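Racemase (PDB 3MKC) is a member of the enolase superfamily, named a racemase, and pairs a mandelate racemase-like N-terminal domain with an enolase-type barrel domain. Local coordinates at residues E190-L195 and A223-S228; E238-H243 and A250-N255. All blocks are in the same frame, centred on the assembly; numbering follows the deposited sequence.

In the fold
Following the chain from the N terminus, helix 188-202 comes first, then strand 207-211, helix 219-228, strand 236-238 and helix 246-255, a run of alternating helices and parallel strands in the enolase-type barrel domain. Interaction 1 closes the excursion through strand 207-211 by setting 190-195 against 223-228. Interaction 2 opens afterwards and spans a much shorter loop, 238-243 leading, after two residues, into the helix that carries 250-255. The two are therefore in series, neither nested nor crossed, with centres about 14 Å apart. Helix 219-228 joins them: Asn227 ND2 probably donates a hydrogen bond to Asn255 O, and Ala223 packs against Leu252. Three successive outer helices are thus tied together.

Interaction 1 (E190-L195 and A223-S228); sequences EVAYYL and ARLLNS
Leu225 carries this contact, spreading its two methyls over Val191 and Ala192 of the neighbouring helix. Leu225 CD1 rests on Ala192 CB at 3.8 Å and lies 4.0 Å from Ala192 N, while Leu225 CD2 meets Val191 CG1 at 4.1 Å. With CG anti to the backbone N (chi1 168°), the leucine fork reaches across the gap, and its side chain crosses that of Val191 at about a right angle. This buried patch is the tight part. The small Ala192 lets the backbones come nearest here, its CA 6.7 Å from that of Leu225, although the segment axes stay 10.0 Å apart and cross at -30°.

The Ser228 side is looser and partly exposed. Ser228 OG stays 4.3 Å from Ala192 CB and is turned back to its own helix, donating to Leu225 O at 2.8 Å. Further along helix 188-202, Leu195 touches Met208 and Val210 of strand 207-211, so the same helix also packs on the barrel wall. The pairing joins consecutive helices around the outside of a TIM-barrel-like domain. No hydrogen bond spans the segments: cohesion between them comes from apolar burial, and the proton of the serine hydroxyl is taken up by Leu225 O of its own helix, which is consistent with its place beside an apolar patch.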
loop_
_atom_site.group_PDB
_atom_site.type_symbol
_atom_site.label_atom_id
_atom_site.label_comp_id
_atom_site.label_asym_id
_atom_site.label_seq_id
_atom_site.Cartn_x
_atom_site.Cartn_y
_atom_site.Cartn_z
ATOM N N GLU A 190 17.517 8.491 -23.061
ATOM C CA GLU A 190 18.347 8.657 -21.880
ATOM C C GLU A 190 17.797 7.800 -20.744
ATOM O O GLU A 190 18.556 7.246 -19.948
ATOM C CB GLU A 190 18.385 10.129 -21.457
ATOM C CG GLU A 190 19.081 11.044 -22.457
ATOM C CD GLU A 190 19.068 12.496 -22.020
ATOM O OE1 GLU A 190 17.969 13.070 -21.872
ATOM O OE2 GLU A 190 20.158 13.063 -21.818
ATOM N N VAL A 191 16.472 7.704 -20.668
ATOM C CA VAL A 191 15.834 6.895 -19.639
ATOM C C VAL A 191 16.223 5.440 -19.864
ATOM O O VAL A 191 16.483 4.708 -18.910
ATOM C CB VAL A 191 14.291 7.028 -19.687
ATOM C CG1 VAL A 191 13.646 6.044 -18.709
ATOM C CG2 VAL A 191 13.892 8.451 -19.332
ATOM N N ALA A 192 16.268 5.029 -21.129
ATOM C CA ALA A 192 16.642 3.661 -21.454
ATOM C C ALA A 192 18.077 3.422 -20.991
ATOM O O ALA A 192 18.395 2.378 -20.421
ATOM C CB ALA A 192 16.527 3.427 -22.944
ATOM N N TYR A 193 18.936 4.402 -21.250
ATOM C CA TYR A 193 20.341 4.335 -20.864
ATOM C C TYR A 193 20.421 4.171 -19.354
ATOM O O TYR A 193 21.123 3.299 -18.836
ATOM C CB TYR A 193 21.059 5.625 -21.281
ATOM C CG TYR A 193 22.420 5.786 -20.644
ATOM C CD1 TYR A 193 23.492 4.989 -21.039
ATOM C CD2 TYR A 193 22.620 6.702 -19.614
ATOM C CE1 TYR A 193 24.735 5.098 -20.420
ATOM C CE2 TYR A 193 23.861 6.818 -18.984
ATOM C CZ TYR A 193 24.909 6.013 -19.395
ATOM O OH TYR A 193 26.132 6.110 -18.774
ATOM N N TYR A 194 19.678 5.026 -18.664
ATOM C CA TYR A 194 19.602 5.044 -17.210
ATOM C C TYR A 194 19.279 3.669 -16.629
ATOM O O TYR A 194 20.004 3.148 -15.780
ATOM C CB TYR A 194 18.525 6.052 -16.807
ATOM C CG TYR A 194 18.189 6.132 -15.341
ATOM C CD1 TYR A 194 19.127 6.561 -14.409
ATOM C CD2 TYR A 194 16.900 5.843 -14.892
ATOM C CE1 TYR A 194 18.788 6.710 -13.066
ATOM C CE2 TYR A 194 16.553 5.989 -13.557
ATOM C CZ TYR A 194 17.498 6.423 -12.650
ATOM O OH TYR A 194 17.146 6.582 -11.333
ATOM N N LEU A 195 18.180 3.086 -17.089
ATOM C CA LEU A 195 17.757 1.790 -16.598
ATOM C C LEU A 195 18.767 0.711 -16.945
ATOM O O LEU A 195 18.919 -0.257 -16.215
ATOM C CB LEU A 195 16.379 1.448 -17.167
ATOM C CG LEU A 195 15.286 2.447 -16.765
ATOM C CD1 LEU A 195 13.952 2.031 -17.379
ATOM C CD2 LEU A 195 15.169 2.504 -15.247
ATOM N N ALA A 223 5.670 2.610 -25.514
ATOM C CA ALA A 223 5.875 1.272 -26.070
ATOM C C ALA A 223 7.265 1.163 -26.689
ATOM O O ALA A 223 7.940 0.146 -26.522
ATOM C CB ALA A 223 4.806 0.960 -27.115
ATOM N N ARG A 224 7.696 2.203 -27.399
ATOM C CA ARG A 224 9.028 2.183 -28.011
ATOM C C ARG A 224 10.086 2.025 -26.936
ATOM O O ARG A 224 11.004 1.216 -27.061
ATOM C CB ARG A 224 9.304 3.470 -28.792
ATOM C CG ARG A 224 8.922 3.390 -30.245
ATOM C CD ARG A 224 9.463 4.573 -31.038
ATOM N NE ARG A 224 9.096 4.462 -32.446
ATOM C CZ ARG A 224 9.350 5.392 -33.360
ATOM N NH1 ARG A 224 9.976 6.510 -33.012
ATOM N NH2 ARG A 224 8.966 5.205 -34.619
ATOM N N LEU A 225 9.954 2.810 -25.874
ATOM C CA LEU A 225 10.907 2.745 -24.777
ATOM C C LEU A 225 10.921 1.362 -24.138
ATOM O O LEU A 225 11.974 0.746 -24.005
ATOM C CB LEU A 225 10.568 3.798 -23.721
ATOM C CG LEU A 225 11.281 3.701 -22.368
ATOM C CD1 LEU A 225 12.791 3.772 -22.558
ATOM C CD2 LEU A 225 10.800 4.822 -21.468
ATOM N N LEU A 226 9.750 0.866 -23.750
ATOM C CA LEU A 226 9.689 -0.444 -23.115
ATOM C C LEU A 226 10.160 -1.565 -24.031
ATOM O O LEU A 226 10.797 -2.516 -23.582
ATOM C CB LEU A 226 8.270 -0.723 -22.611
ATOM C CG LEU A 226 7.767 0.238 -21.527
ATOM C CD1 LEU A 226 6.397 -0.226 -21.049
ATOM C CD2 LEU A 226 8.750 0.272 -20.350
ATOM N N ASN A 227 9.864 -1.457 -25.320
ATOM C CA ASN A 227 10.297 -2.491 -26.243
ATOM C C ASN A 227 11.813 -2.520 -26.404
ATOM O O ASN A 227 12.394 -3.585 -26.590
ATOM C CB ASN A 227 9.622 -2.317 -27.609
ATOM C CG ASN A 227 8.173 -2.759 -27.593
ATOM O OD1 ASN A 227 7.794 -3.620 -26.801
ATOM N ND2 ASN A 227 7.360 -2.188 -28.477
ATOM N N SER A 228 12.457 -1.365 -26.300
ATOM C CA SER A 228 13.912 -1.302 -26.468
ATOM C C SER A 228 14.711 -1.810 -25.270
ATOM O O SER A 228 15.916 -2.038 -25.378
ATOM C CB SER A 228 14.345 0.131 -26.795
ATOM O OG SER A 228 14.250 0.968 -25.658
#

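Interaction 2 (E238-H243 and A250-N255); sequences EATLQH and AKLVEN
A small, buried and mainly apolar contact packs the loop after strand 236-238 against helix 246-255; it belongs to a beta-alpha connection of the barrel, in which the loop leaving the strand packs on the helix that follows it, Thr240 and Leu241 meeting Leu252. All three residues are buried, and CD1 of Leu252 is the point on which both loop side chains converge. Leu241 approaches it tip to tip: Leu241 CD1 lies 3.7 Å from Leu252 CD1 and 3.9 Å from Leu252 CG. Thr240 also comes end-on, with Thr240 OG1 3.2 Å from Leu252 CD1 and Thr240 CB 3.8 Å from the same methyl. The threonine hydroxyl sits between its backbone N and carbonyl carbon (chi1 53°), which brings OG1 rather than CG2 closest to the leucine. The backbones stay well apart, the nearest CA atoms, those of Thr240 and Leu252, being 9.1 Å from each other, so the gap is bridged by side chains.

Val222 of helix 219-228 touches both Leu241 and Leu252, and His249 touches both Thr240 and Leu241, extending the packing around the pair. Glu238, the last residue of the strand, forms a salt bridge with Lys177. Toward the end of the helical segment, Lys251 O accepts from both Asn255 N and Asn255 ND2, the latter at 2.8 Å with an N-H...O angle of 144° and from 27° out of the carbonyl plane. That polar grip lies within 250-255 and ties the Asn255 amide back to Lys251 O. Across the interface no hydrogen bond forms, which implies that this pairing rests on methyl packing, with one hydroxyl oxygen close to a methyl, rather than on polar bonds.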
loop_
_atom_site.group_PDB
_atom_site.type_symbol
_atom_site.label_atom_id
_atom_site.label_comp_id
_atom_site.label_asym_id
_atom_site.label_seq_id
_atom_site.Cartn_x
_atom_site.Cartn_y
_atom_site.Cartn_z
ATOM N N GLU A 238 5.786 0.718 -13.949
ATOM C CA GLU A 238 4.797 1.432 -13.144
ATOM C C GLU A 238 4.628 2.906 -13.509
ATOM O O GLU A 238 5.585 3.575 -13.876
ATOM C CB GLU A 238 5.199 1.339 -11.674
ATOM C CG GLU A 238 4.374 2.183 -10.728
ATOM C CD GLU A 238 4.866 2.068 -9.298
ATOM O OE1 GLU A 238 5.376 0.989 -8.937
ATOM O OE2 GLU A 238 4.729 3.049 -8.540
ATOM N N ALA A 239 3.403 3.402 -13.380
ATOM C CA ALA A 239 3.104 4.798 -13.659
ATOM C C ALA A 239 3.699 5.273 -14.982
ATOM O O ALA A 239 4.402 6.283 -15.040
ATOM C CB ALA A 239 3.615 5.663 -12.512
ATOM N N THR A 240 3.420 4.527 -16.043
ATOM C CA THR A 240 3.913 4.878 -17.366
ATOM C C THR A 240 3.040 5.983 -17.952
ATOM O O THR A 240 3.536 7.037 -18.347
ATOM C CB THR A 240 3.867 3.668 -18.310
ATOM O OG1 THR A 240 2.549 3.110 -18.294
ATOM C CG2 THR A 240 4.865 2.608 -17.871
ATOM N N LEU A 241 1.736 5.745 -17.991
ATOM C CA LEU A 241 0.811 6.724 -18.544
ATOM C C LEU A 241 -0.016 7.371 -17.451
ATOM O O LEU A 241 0.054 6.968 -16.292
ATOM C CB LEU A 241 -0.105 6.050 -19.567
ATOM C CG LEU A 241 0.638 5.559 -20.812
ATOM C CD1 LEU A 241 -0.284 4.714 -21.689
ATOM C CD2 LEU A 241 1.163 6.761 -21.572
ATOM N N GLN A 242 -0.793 8.381 -17.824
ATOM C CA GLN A 242 -1.619 9.066 -16.848
ATOM C C GLN A 242 -2.596 8.079 -16.241
ATOM O O GLN A 242 -3.081 7.163 -16.905
ATOM C CB GLN A 242 -2.332 10.250 -17.495
ATOM C CG GLN A 242 -1.352 11.270 -18.076
ATOM C CD GLN A 242 -0.224 11.624 -17.110
ATOM O OE1 GLN A 242 0.939 11.296 -17.344
ATOM N NE2 GLN A 242 -0.569 12.288 -16.018
ATOM N N HIS A 243 -2.873 8.276 -14.963
ATOM C CA HIS A 243 -3.727 7.379 -14.214
ATOM C C HIS A 243 -5.168 7.229 -14.712
ATOM O O HIS A 243 -5.806 6.214 -14.443
ATOM C CB HIS A 243 -3.692 7.797 -12.740
ATOM C CG HIS A 243 -4.148 6.734 -11.794
ATOM N ND1 HIS A 243 -5.478 6.504 -11.515
ATOM C CD2 HIS A 243 -3.449 5.857 -11.036
ATOM C CE1 HIS A 243 -5.579 5.536 -10.622
ATOM N NE2 HIS A 243 -4.359 5.126 -10.315
ATOM N N ALA A 250 -3.996 -0.227 -21.941
ATOM C CA ALA A 250 -4.326 -1.419 -22.718
ATOM C C ALA A 250 -3.439 -1.471 -23.966
ATOM O O ALA A 250 -3.010 -2.548 -24.391
ATOM C CB ALA A 250 -5.809 -1.404 -23.122
ATOM N N LYS A 251 -3.166 -0.303 -24.543
ATOM C CA LYS A 251 -2.318 -0.221 -25.727
ATOM C C LYS A 251 -0.931 -0.742 -25.400
ATOM O O LYS A 251 -0.355 -1.521 -26.164
ATOM C CB LYS A 251 -2.215 1.223 -26.219
ATOM C CG LYS A 251 -3.445 1.735 -26.945
ATOM C CD LYS A 251 -3.616 1.041 -28.283
ATOM C CE LYS A 251 -4.605 1.775 -29.173
ATOM N NZ LYS A 251 -5.992 1.714 -28.639
ATOM N N LEU A 252 -0.387 -0.305 -24.267
ATOM C CA LEU A 252 0.940 -0.753 -23.851
ATOM C C LEU A 252 0.938 -2.260 -23.682
ATOM O O LEU A 252 1.890 -2.940 -24.059
ATOM C CB LEU A 252 1.350 -0.101 -22.529
ATOM C CG LEU A 252 1.631 1.399 -22.547
ATOM C CD1 LEU A 252 2.075 1.852 -21.157
ATOM C CD2 LEU A 252 2.718 1.702 -23.573
ATOM N N VAL A 253 -0.132 -2.787 -23.101
ATOM C CA VAL A 253 -0.223 -4.229 -22.905
ATOM C C VAL A 253 -0.255 -4.948 -24.245
ATOM O O VAL A 253 0.415 -5.959 -24.445
ATOM C CB VAL A 253 -1.488 -4.614 -22.108
ATOM C CG1 VAL A 253 -1.672 -6.148 -22.114
ATOM C CG2 VAL A 253 -1.357 -4.114 -20.685
ATOM N N GLU A 254 -1.039 -4.411 -25.162
ATOM C CA GLU A 254 -1.185 -5.006 -26.481
ATOM C C GLU A 254 0.049 -4.866 -27.357
ATOM O O GLU A 254 0.289 -5.687 -28.240
ATOM C CB GLU A 254 -2.372 -4.358 -27.199
ATOM C CG GLU A 254 -3.717 -4.785 -26.655
ATOM C CD GLU A 254 -4.809 -3.767 -26.925
ATOM O OE1 GLU A 254 -4.642 -2.917 -27.828
ATOM O OE2 GLU A 254 -5.842 -3.832 -26.230
ATOM N N ASN A 255 0.849 -3.841 -27.103
ATOM C CA ASN A 255 2.003 -3.597 -27.960
ATOM C C ASN A 255 3.410 -3.741 -27.371
ATOM O O ASN A 255 4.385 -3.364 -28.013
ATOM C CB ASN A 255 1.816 -2.222 -28.602
ATOM C CG ASN A 255 0.556 -2.161 -29.469
ATOM O OD1 ASN A 255 0.537 -2.679 -30.581
ATOM N ND2 ASN A 255 -0.509 -1.552 -28.945
#